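Local coordinates for acyl-[acyl-carrier-protein]--UDP-N-acetylglucosamine O-acyltransferase (Helicobacter pylori, PDB 1J2Z) that catalyses the transfer of a (3R)-hydroxyacyl chain from acyl carrier protein to UDP-N-acetylglucosamine, the first step in making the lipid A part of lipopolysaccharide, at residues V20-F25 / V32-G37; K54-F59 / E84-R89; V135-H140 / T153-F158. All blocks are in the same frame, centred on the assembly; numbering follows the deposited sequence.

From the N terminus the chain winds up a left-handed beta-helix, and the three contacts follow in series, none nesting in or crossing another. Contact 1 closes a short loop of less than one coil, joining strand 21-22 of one wall to strand 33-34 of another. Contact 2 pairs 57-58 with 87-88 on the wall that holds 21-22; the loop it closes includes the substrate-binding residues Gln69 to Lys72. Contacts 1 and 2 touch through a salt bridge, Asp35 OD1 to Lys54 NZ at 3.0 Å. Contact 3, its nearest atoms about 10 Å from those of contact 2, closes one coil between 136-137 and 154-155, on the third wall.

Contact 1 (V20-F25 / V32-G37); sequences VEIGEF and VKLDEG
Val20 and Leu34 meet in the interior of the left-handed beta-helix, and with Gly37 they account for most of the buried surface here. Strands 21-22 and 33-34 belong to different walls of the prism, so their side chains meet inside it while their backbones pair elsewhere. The two branches of Val20 have separate jobs. CG1, anti to the backbone N (chi1 176°), reaches Leu34 CD1 at 3.9 Å, the two side chains crossing at about a right angle. CG2 turns instead to the backbone beyond Leu34 and lies 3.4 Å from Asp35 O. Leu34 points toward segment 20-25 and is extended along its length (chi2 179°), which carries CD1 far enough in to meet Ile22 CD1 as well, at 4.2 Å. Ile28 of the strand between the two segments also touches both Leu34 and Ile22, and Leu46 packs on Leu34 from the following coil. At the corner the chain swings past Val20 through Gly37, whose CA comes within 4.9 Å of Val20 CA; its positive phi of 74° suits a glycine. Two residues earlier, Asp35 leaves the chain away from segment 20-25; OD2 takes the N-H of Glu36 at 2.7 Å from above the carboxylate plane, and OD1 forms a salt bridge with Lys54. Glu21, meanwhile, bonds through its backbone to Val38 and Leu40 on the next coil. Backbone bonds such as these run from coil to coil, whereas the two walls meet here through methyl groups in van der Waals contact, one of them against a carbonyl oxygen.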
loop_
_atom_site.group_PDB
_atom_site.type_symbol
_atom_site.label_atom_id
_atom_site.label_comp_id
_atom_site.label_asym_id
_atom_site.label_seq_id
_atom_site.Cartn_x
_atom_site.Cartn_y
_atom_site.Cartn_z
ATOM N N VAL A 20 -23.236 12.435 18.481
ATOM C CA VAL A 20 -22.335 11.464 17.862
ATOM C C VAL A 20 -23.060 10.391 17.045
ATOM O O VAL A 20 -24.042 9.814 17.494
ATOM C CB VAL A 20 -21.458 10.755 18.921
ATOM C CG1 VAL A 20 -20.590 9.685 18.258
ATOM C CG2 VAL A 20 -20.582 11.777 19.630
ATOM N N GLU A 21 -22.563 10.136 15.841
ATOM C CA GLU A 21 -23.140 9.122 14.970
ATOM C C GLU A 21 -22.186 7.936 14.903
ATOM O O GLU A 21 -20.988 8.105 14.665
ATOM C CB GLU A 21 -23.353 9.682 13.564
ATOM C CG GLU A 21 -24.345 10.824 13.496
ATOM C CD GLU A 21 -24.487 11.370 12.089
ATOM O OE1 GLU A 21 -24.832 10.582 11.183
ATOM O OE2 GLU A 21 -24.249 12.580 11.891
ATOM N N ILE A 22 -22.720 6.738 15.108
ATOM C CA ILE A 22 -21.907 5.530 15.082
ATOM C C ILE A 22 -22.569 4.519 14.150
ATOM O O ILE A 22 -23.703 4.103 14.377
ATOM C CB ILE A 22 -21.763 4.945 16.509
ATOM C CG1 ILE A 22 -21.051 5.962 17.407
ATOM C CG2 ILE A 22 -20.991 3.636 16.472
ATOM C CD1 ILE A 22 -20.894 5.523 18.854
ATOM N N GLY A 23 -21.853 4.141 13.094
ATOM C CA GLY A 23 -22.395 3.206 12.124
ATOM C C GLY A 23 -22.465 1.771 12.597
ATOM O O GLY A 23 -22.064 1.457 13.715
ATOM N N GLU A 24 -22.969 0.896 11.731
ATOM C CA GLU A 24 -23.114 -0.525 12.043
ATOM C C GLU A 24 -21.789 -1.216 12.368
ATOM O O GLU A 24 -20.763 -0.946 11.749
ATOM C CB GLU A 24 -23.754 -1.266 10.861
ATOM C CG GLU A 24 -25.019 -0.633 10.318
ATOM C CD GLU A 24 -26.234 -0.926 11.166
ATOM O OE1 GLU A 24 -27.306 -0.372 10.859
ATOM O OE2 GLU A 24 -26.120 -1.713 12.134
ATOM N N PHE A 25 -21.833 -2.116 13.343
ATOM C CA PHE A 25 -20.676 -2.909 13.742
ATOM C C PHE A 25 -19.418 -2.184 14.217
ATOM O O PHE A 25 -18.332 -2.754 14.166
ATOM C CB PHE A 25 -20.298 -3.863 12.596
ATOM C CG PHE A 25 -21.458 -4.677 12.078
ATOM C CD1 PHE A 25 -21.806 -4.634 10.731
ATOM C CD2 PHE A 25 -22.218 -5.461 12.943
ATOM C CE1 PHE A 25 -22.899 -5.358 10.244
ATOM C CE2 PHE A 25 -23.315 -6.192 12.472
ATOM C CZ PHE A 25 -23.657 -6.139 11.118
ATOM N N VAL A 32 -12.028 4.952 25.098
ATOM C CA VAL A 32 -12.343 5.895 24.031
ATOM C C VAL A 32 -13.240 7.055 24.453
ATOM O O VAL A 32 -14.108 6.914 25.317
ATOM C CB VAL A 32 -13.028 5.164 22.834
ATOM C CG1 VAL A 32 -13.403 6.168 21.745
ATOM C CG2 VAL A 32 -12.094 4.089 22.268
ATOM N N LYS A 33 -13.017 8.204 23.826
ATOM C CA LYS A 33 -13.811 9.397 24.073
ATOM C C LYS A 33 -14.137 10.006 22.717
ATOM O O LYS A 33 -13.248 10.197 21.887
ATOM C CB LYS A 33 -13.029 10.405 24.913
ATOM C CG LYS A 33 -12.618 9.879 26.275
ATOM C CD LYS A 33 -11.728 10.867 26.993
ATOM C CE LYS A 33 -11.284 10.305 28.326
ATOM N NZ LYS A 33 -10.707 8.937 28.187
ATOM N N LEU A 34 -15.412 10.287 22.485
ATOM C CA LEU A 34 -15.837 10.882 21.226
ATOM C C LEU A 34 -16.535 12.199 21.535
ATOM O O LEU A 34 -17.585 12.221 22.178
ATOM C CB LEU A 34 -16.797 9.942 20.488
ATOM C CG LEU A 34 -16.306 8.515 20.203
ATOM C CD1 LEU A 34 -17.403 7.739 19.490
ATOM C CD2 LEU A 34 -15.043 8.557 19.349
ATOM N N ASP A 35 -15.943 13.295 21.084
ATOM C CA ASP A 35 -16.509 14.612 21.329
ATOM C C ASP A 35 -17.713 14.847 20.421
ATOM O O ASP A 35 -18.026 14.032 19.547
ATOM C CB ASP A 35 -15.443 15.693 21.102
ATOM C CG ASP A 35 -15.689 16.956 21.940
ATOM O OD1 ASP A 35 -14.794 17.824 21.984
ATOM O OD2 ASP A 35 -16.770 17.081 22.550
ATOM N N GLU A 36 -18.382 15.969 20.645
ATOM C CA GLU A 36 -19.569 16.349 19.895
ATOM C C GLU A 36 -19.474 16.312 18.373
ATOM O O GLU A 36 -18.477 16.736 17.782
ATOM C CB GLU A 36 -20.012 17.751 20.326
ATOM C CG GLU A 36 -21.161 18.323 19.513
ATOM C CD GLU A 36 -21.628 19.676 20.037
ATOM O OE1 GLU A 36 -20.811 20.625 20.073
ATOM O OE2 GLU A 36 -22.811 19.789 20.419
ATOM N N GLY A 37 -20.531 15.799 17.748
ATOM C CA GLY A 37 -20.599 15.757 16.300
ATOM C C GLY A 37 -19.737 14.742 15.575
ATOM O O GLY A 37 -19.699 14.750 14.345
#

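Contact 2 (K54-F59 / E84-R89); sequences KNTEIF and EDNLIR
This contact is a piece of one wall of the left-handed beta-helix, where Glu57 bridges Leu87 and Ile58 bridges Ile88 as parallel strands on successive coils. Glu57 is held through both backbone polar atoms: its N donates to Asn86 O at 2.9 Å, and its O accepts from Ile88 N at 3.0 Å. Phe59 N then closes on Ile88 O at 2.8 Å. Toward the preceding corner, Asp85 N bonds to Lys54 O, while Asn86 N uses a side chain, Thr56 OG1, at 3.1 Å; that hydroxyl also bonds to Gly83 O. Ile58 and Ile88 lie side by side in the interior, CG1 of Ile58 being 4.1 Å from Ile88 CB. Beyond the strands, Arg89 folds back on itself, bent at chi2 and chi3 (both -57°), and lays its guanidinium flat over one face of the Phe59 ring. The planes differ by 8°, and CZ stands 3.7 Å from the ring centroid, a cation-pi stack with CD adding a CH-pi contact. Hydrogen bonding from Arg89 NH2 to Gln67 O of the second subunit helps fix the group's rotation. At the opposite end Lys54 and Glu84 run alongside each other, linked through water: one molecule accepts from Lys54 NZ at 2.8 Å and donates to Glu84 OE2. Lys54 NZ also forms a salt bridge with Asp35. Strand 39-40 flanks the pair beside 57-58; just after it, His41 stacks with Phe59 and bonds to Glu57 OE1. Strand 112-113 continues the wall beyond 87-88, and in the corner leading to it Gly108 and Asn111 hold the amide of Asn86.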
loop_
_atom_site.group_PDB
_atom_site.type_symbol
_atom_site.label_atom_id
_atom_site.label_comp_id
_atom_site.label_asym_id
_atom_site.label_seq_id
_atom_site.Cartn_x
_atom_site.Cartn_y
_atom_site.Cartn_z
ATOM N N LYS A 54 -14.269 17.053 18.155
ATOM C CA LYS A 54 -15.533 17.477 17.559
ATOM C C LYS A 54 -15.589 17.453 16.040
ATOM O O LYS A 54 -14.675 17.924 15.359
ATOM C CB LYS A 54 -15.905 18.899 18.018
ATOM C CG LYS A 54 -16.088 19.087 19.524
ATOM C CD LYS A 54 -16.573 20.511 19.837
ATOM C CE LYS A 54 -16.802 20.730 21.332
ATOM N NZ LYS A 54 -15.528 20.750 22.105
ATOM N N ASN A 55 -16.689 16.905 15.534
ATOM C CA ASN A 55 -16.976 16.833 14.112
ATOM C C ASN A 55 -16.040 15.996 13.249
ATOM O O ASN A 55 -16.130 16.033 12.024
ATOM C CB ASN A 55 -17.072 18.251 13.546
ATOM C CG ASN A 55 -18.133 19.079 14.245
ATOM O OD1 ASN A 55 -19.300 18.699 14.282
ATOM N ND2 ASN A 55 -17.731 20.211 14.805
ATOM N N THR A 56 -15.143 15.239 13.864
ATOM C CA THR A 56 -14.262 14.412 13.053
ATOM C C THR A 56 -15.076 13.251 12.486
ATOM O O THR A 56 -15.954 12.713 13.163
ATOM C CB THR A 56 -13.067 13.902 13.876
ATOM O OG1 THR A 56 -12.123 14.970 14.019
ATOM C CG2 THR A 56 -12.391 12.716 13.192
ATOM N N GLU A 57 -14.807 12.893 11.234
ATOM C CA GLU A 57 -15.522 11.800 10.580
ATOM C C GLU A 57 -14.528 10.723 10.169
ATOM O O GLU A 57 -13.490 11.019 9.580
ATOM C CB GLU A 57 -16.272 12.323 9.353
ATOM C CG GLU A 57 -17.124 11.281 8.641
ATOM C CD GLU A 57 -17.880 11.866 7.456
ATOM O OE1 GLU A 57 -18.682 11.137 6.843
ATOM O OE2 GLU A 57 -17.670 13.053 7.134
ATOM N N ILE A 58 -14.852 9.473 10.490
ATOM C CA ILE A 58 -13.976 8.349 10.189
ATOM C C ILE A 58 -14.714 7.305 9.356
ATOM O O ILE A 58 -15.790 6.844 9.737
ATOM C CB ILE A 58 -13.475 7.718 11.497
ATOM C CG1 ILE A 58 -12.796 8.803 12.344
ATOM C CG2 ILE A 58 -12.526 6.560 11.196
ATOM C CD1 ILE A 58 -12.411 8.362 13.735
ATOM N N PHE A 59 -14.117 6.929 8.227
ATOM C CA PHE A 59 -14.724 5.970 7.309
ATOM C C PHE A 59 -14.511 4.487 7.644
ATOM O O PHE A 59 -13.671 4.139 8.471
ATOM C CB PHE A 59 -14.268 6.297 5.885
ATOM C CG PHE A 59 -14.904 7.547 5.331
ATOM C CD1 PHE A 59 -14.573 8.801 5.842
ATOM C CD2 PHE A 59 -15.864 7.468 4.326
ATOM C CE1 PHE A 59 -15.187 9.962 5.361
ATOM C CE2 PHE A 59 -16.489 8.619 3.831
ATOM C CZ PHE A 59 -16.151 9.871 4.349
ATOM N N GLU A 84 -10.255 18.291 15.875
ATOM C CA GLU A 84 -11.563 18.570 15.296
ATOM C C GLU A 84 -11.600 18.693 13.772
ATOM O O GLU A 84 -10.609 19.033 13.129
ATOM C CB GLU A 84 -12.115 19.864 15.903
ATOM C CG GLU A 84 -12.276 19.828 17.419
ATOM C CD GLU A 84 -12.818 21.133 17.985
ATOM O OE1 GLU A 84 -13.531 21.856 17.259
ATOM O OE2 GLU A 84 -12.546 21.425 19.168
ATOM N N ASP A 85 -12.773 18.417 13.213
ATOM C CA ASP A 85 -13.006 18.521 11.782
ATOM C C ASP A 85 -12.047 17.727 10.911
ATOM O O ASP A 85 -11.675 18.165 9.826
ATOM C CB ASP A 85 -12.978 19.992 11.369
ATOM C CG ASP A 85 -14.029 20.811 12.086
ATOM O OD1 ASP A 85 -15.222 20.465 11.983
ATOM O OD2 ASP A 85 -13.663 21.800 12.754
ATOM N N ASN A 86 -11.644 16.556 11.381
ATOM C CA ASN A 86 -10.747 15.729 10.599
ATOM C C ASN A 86 -11.524 14.746 9.736
ATOM O O ASN A 86 -12.666 14.394 10.039
ATOM C CB ASN A 86 -9.796 14.962 11.516
ATOM C CG ASN A 86 -8.779 15.867 12.174
ATOM O OD1 ASN A 86 -7.973 16.502 11.496
ATOM N ND2 ASN A 86 -8.815 15.938 13.497
ATOM N N LEU A 87 -10.897 14.328 8.644
ATOM C CA LEU A 87 -11.477 13.346 7.737
ATOM C C LEU A 87 -10.464 12.211 7.709
ATOM O O LEU A 87 -9.321 12.404 7.292
ATOM C CB LEU A 87 -11.642 13.935 6.333
ATOM C CG LEU A 87 -12.774 14.945 6.136
ATOM C CD1 LEU A 87 -12.641 15.635 4.775
ATOM C CD2 LEU A 87 -14.104 14.221 6.246
ATOM N N ILE A 88 -10.869 11.040 8.183
ATOM C CA ILE A 88 -9.977 9.890 8.201
ATOM C C ILE A 88 -10.632 8.800 7.372
ATOM O O ILE A 88 -11.665 8.249 7.752
ATOM C CB ILE A 88 -9.720 9.416 9.648
ATOM C CG1 ILE A 88 -9.024 10.540 10.428
ATOM C CG2 ILE A 88 -8.868 8.152 9.646
ATOM C CD1 ILE A 88 -8.787 10.240 11.898
ATOM N N ARG A 89 -10.017 8.496 6.233
ATOM C CA ARG A 89 -10.567 7.519 5.308
ATOM C C ARG A 89 -10.360 6.043 5.624
ATOM O O ARG A 89 -9.720 5.674 6.610
ATOM C CB ARG A 89 -10.066 7.828 3.893
ATOM C CG ARG A 89 -10.487 9.210 3.395
ATOM C CD ARG A 89 -12.013 9.391 3.427
ATOM N NE ARG A 89 -12.725 8.372 2.654
ATOM C CZ ARG A 89 -13.587 8.634 1.671
ATOM N NH1 ARG A 89 -13.847 9.886 1.326
ATOM N NH2 ARG A 89 -14.211 7.643 1.045
HETATM O O HOH W 1 -12.805 18.593 20.331
HETATM O O HOH W 2 -13.687 22.598 21.217
HETATM O O HOH W 3 -14.753 16.241 9.541
HETATM O O HOH W 4 -15.233 21.788 15.085
#

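Contact 3 (V135-H140 / T153-F158); sequences VTLAGH and TAIHQF. With SOG (octyl 1-thio-beta-D-glucopyranoside), chain B.
Thr153 opens the pairing with Val135-His140 by offering its carbonyl: Thr153 O accepts from Thr136 N at 2.9 Å, and Val135 CA brings a C-H to the same oxygen. Its own hydroxyl is engaged away from this pair, with Gly150 O and Ser171 N. Ala154 bridges Thr136 in parallel register, both side chains on the face where Asn133 and Leu152 of the third subunit pack. Ile155 turns the other way, into the beta-helix, and CG1 meets Leu137 CD2 at 3.5 Å as the two side chains lie alongside each other. The backbone of Ile155 is held at both ends, N to Thr136 O and O to Ala138 N at 3.0 Å. Past the strand, His156 points away from the first segment and packs CB against C6' of the bound octyl thioglucoside at 3.5 Å, whose sugar ring lies by Leu137 and Ala138. Next comes Gln157, whose backbone N nestles against Ala138 CB at 3.3 Å. Its CG sits between the backbone N and the carbonyl carbon (chi1 74°), placing the amide beside the detergent tail, with NE2 3.2 Å from C3'; Arg253 NH1 bonds to the backbone O of Gln157. Phe158 finishes the segment. Its N bonds to Gly139 O at 3.0 Å, and its ring forms an offset stack with His140, centroids 4.3 Å apart and planes only 1° from parallel, while His140 CB sits over the same ring in a CH-pi contact. His121, His140 and Gln157 probably bind substrate, as in relatives, and the stack, with His121 edge-to-face, probably limits how the His140 ring can turn; the octyl tail lies along Gln157 and His156, so this side of the coil can take an alkyl chain, as an acyl-transferring enzyme would need.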
loop_
_atom_site.group_PDB
_atom_site.type_symbol
_atom_site.label_atom_id
_atom_site.label_comp_id
_atom_site.label_asym_id
_atom_site.label_seq_id
_atom_site.Cartn_x
_atom_site.Cartn_y
_atom_site.Cartn_z
ATOM N N VAL A 135 0.211 6.784 2.522
ATOM C CA VAL A 135 1.349 7.438 3.158
ATOM C C VAL A 135 1.676 6.645 4.413
ATOM O O VAL A 135 0.782 6.281 5.176
ATOM C CB VAL A 135 1.045 8.906 3.529
ATOM C CG1 VAL A 135 2.125 9.449 4.458
ATOM C CG2 VAL A 135 0.992 9.752 2.263
ATOM N N THR A 136 2.961 6.375 4.618
ATOM C CA THR A 136 3.406 5.604 5.766
ATOM C C THR A 136 4.357 6.402 6.645
ATOM O O THR A 136 5.451 6.775 6.219
ATOM C CB THR A 136 4.117 4.313 5.310
ATOM O OG1 THR A 136 3.221 3.535 4.503
ATOM C CG2 THR A 136 4.548 3.488 6.511
ATOM N N LEU A 137 3.934 6.668 7.874
ATOM C CA LEU A 137 4.769 7.416 8.801
ATOM C C LEU A 137 5.386 6.477 9.826
ATOM O O LEU A 137 4.673 5.737 10.507
ATOM C CB LEU A 137 3.948 8.477 9.540
ATOM C CG LEU A 137 3.153 9.515 8.743
ATOM C CD1 LEU A 137 2.498 10.489 9.717
ATOM C CD2 LEU A 137 4.062 10.266 7.787
ATOM N N ALA A 138 6.710 6.498 9.926
ATOM C CA ALA A 138 7.401 5.679 10.912
ATOM C C ALA A 138 7.215 6.394 12.253
ATOM O O ALA A 138 6.524 7.407 12.332
ATOM C CB ALA A 138 8.886 5.562 10.560
ATOM N N GLY A 139 7.839 5.890 13.308
ATOM C CA GLY A 139 7.659 6.514 14.607
ATOM C C GLY A 139 8.345 7.843 14.864
ATOM O O GLY A 139 9.299 8.213 14.182
ATOM N N HIS A 140 7.824 8.572 15.846
ATOM C CA HIS A 140 8.391 9.851 16.282
ATOM C C HIS A 140 8.484 10.950 15.226
ATOM O O HIS A 140 9.395 11.777 15.277
ATOM C CB HIS A 140 9.794 9.607 16.854
ATOM C CG HIS A 140 9.893 8.389 17.722
ATOM N ND1 HIS A 140 9.560 8.393 19.060
ATOM C CD2 HIS A 140 10.280 7.122 17.434
ATOM C CE1 HIS A 140 9.737 7.182 19.560
ATOM N NE2 HIS A 140 10.174 6.392 18.595
ATOM N N THR A 153 4.042 7.652 -0.112
ATOM C CA THR A 153 5.302 8.194 0.394
ATOM C C THR A 153 5.587 7.614 1.775
ATOM O O THR A 153 4.676 7.437 2.587
ATOM C CB THR A 153 5.257 9.739 0.509
ATOM O OG1 THR A 153 5.322 10.317 -0.799
ATOM C CG2 THR A 153 6.425 10.262 1.348
ATOM N N ALA A 154 6.855 7.306 2.030
ATOM C CA ALA A 154 7.262 6.765 3.318
ATOM C C ALA A 154 8.166 7.778 4.004
ATOM O O ALA A 154 9.107 8.283 3.397
ATOM C CB ALA A 154 8.010 5.447 3.127
ATOM N N ILE A 155 7.863 8.084 5.262
ATOM C CA ILE A 155 8.658 9.027 6.044
ATOM C C ILE A 155 9.314 8.199 7.141
ATOM O O ILE A 155 8.628 7.482 7.872
ATOM C CB ILE A 155 7.782 10.115 6.708
ATOM C CG1 ILE A 155 6.856 10.761 5.670
ATOM C CG2 ILE A 155 8.674 11.173 7.358
ATOM C CD1 ILE A 155 7.566 11.496 4.562
ATOM N N HIS A 156 10.635 8.292 7.248
ATOM C CA HIS A 156 11.372 7.520 8.244
ATOM C C HIS A 156 11.291 8.114 9.648
ATOM O O HIS A 156 10.934 9.275 9.822
ATOM C CB HIS A 156 12.836 7.374 7.818
ATOM C CG HIS A 156 13.011 6.739 6.473
ATOM N ND1 HIS A 156 12.185 5.737 6.010
ATOM C CD2 HIS A 156 13.932 6.946 5.502
ATOM C CE1 HIS A 156 12.588 5.356 4.810
ATOM N NE2 HIS A 156 13.647 6.073 4.479
ATOM N N GLN A 157 11.645 7.304 10.641
ATOM C CA GLN A 157 11.584 7.697 12.043
ATOM C C GLN A 157 12.313 8.994 12.395
ATOM O O GLN A 157 13.383 9.285 11.873
ATOM C CB GLN A 157 12.125 6.562 12.923
ATOM C CG GLN A 157 13.643 6.408 12.869
ATOM C CD GLN A 157 14.144 5.192 13.622
ATOM O OE1 GLN A 157 13.702 4.909 14.734
ATOM N NE2 GLN A 157 15.083 4.474 13.023
ATOM N N PHE A 158 11.711 9.759 13.296
ATOM C CA PHE A 158 12.273 11.018 13.775
ATOM C C PHE A 158 12.366 12.149 12.763
ATOM O O PHE A 158 12.919 13.202 13.066
ATOM C CB PHE A 158 13.653 10.782 14.406
ATOM C CG PHE A 158 13.604 9.982 15.674
ATOM C CD1 PHE A 158 13.912 8.629 15.673
ATOM C CD2 PHE A 158 13.195 10.577 16.864
ATOM C CE1 PHE A 158 13.811 7.874 16.839
ATOM C CE2 PHE A 158 13.090 9.834 18.034
ATOM C CZ PHE A 158 13.397 8.479 18.023
HETATM C C1 SOG B . 8.748 1.754 12.901
HETATM C C2 SOG B . 7.973 1.724 14.242
HETATM C C3 SOG B . 6.683 0.908 14.069
HETATM C C4 SOG B . 5.842 1.578 12.977
HETATM C C5 SOG B . 6.650 1.596 11.655
HETATM C C6 SOG B . 5.858 2.276 10.546
HETATM C "C1'" SOG B . 11.041 2.040 12.250
HETATM C "C2'" SOG B . 11.474 3.154 11.317
HETATM C "C3'" SOG B . 12.960 3.076 11.022
HETATM C "C4'" SOG B . 13.402 4.193 10.089
HETATM C "C5'" SOG B . 14.895 4.109 9.799
HETATM C "C6'" SOG B . 15.305 5.136 8.764
HETATM C "C7'" SOG B . 16.784 5.064 8.465
HETATM C "C8'" SOG B . 17.162 6.096 7.430
HETATM S S1 SOG B . 9.948 2.530 13.037
HETATM O O2 SOG B . 8.779 1.144 15.259
HETATM O O3 SOG B . 5.962 0.883 15.284
HETATM O O4 SOG B . 4.633 0.862 12.795
HETATM O O5 SOG B . 7.895 2.321 11.867
HETATM O O6 SOG B . 4.986 1.345 9.934
#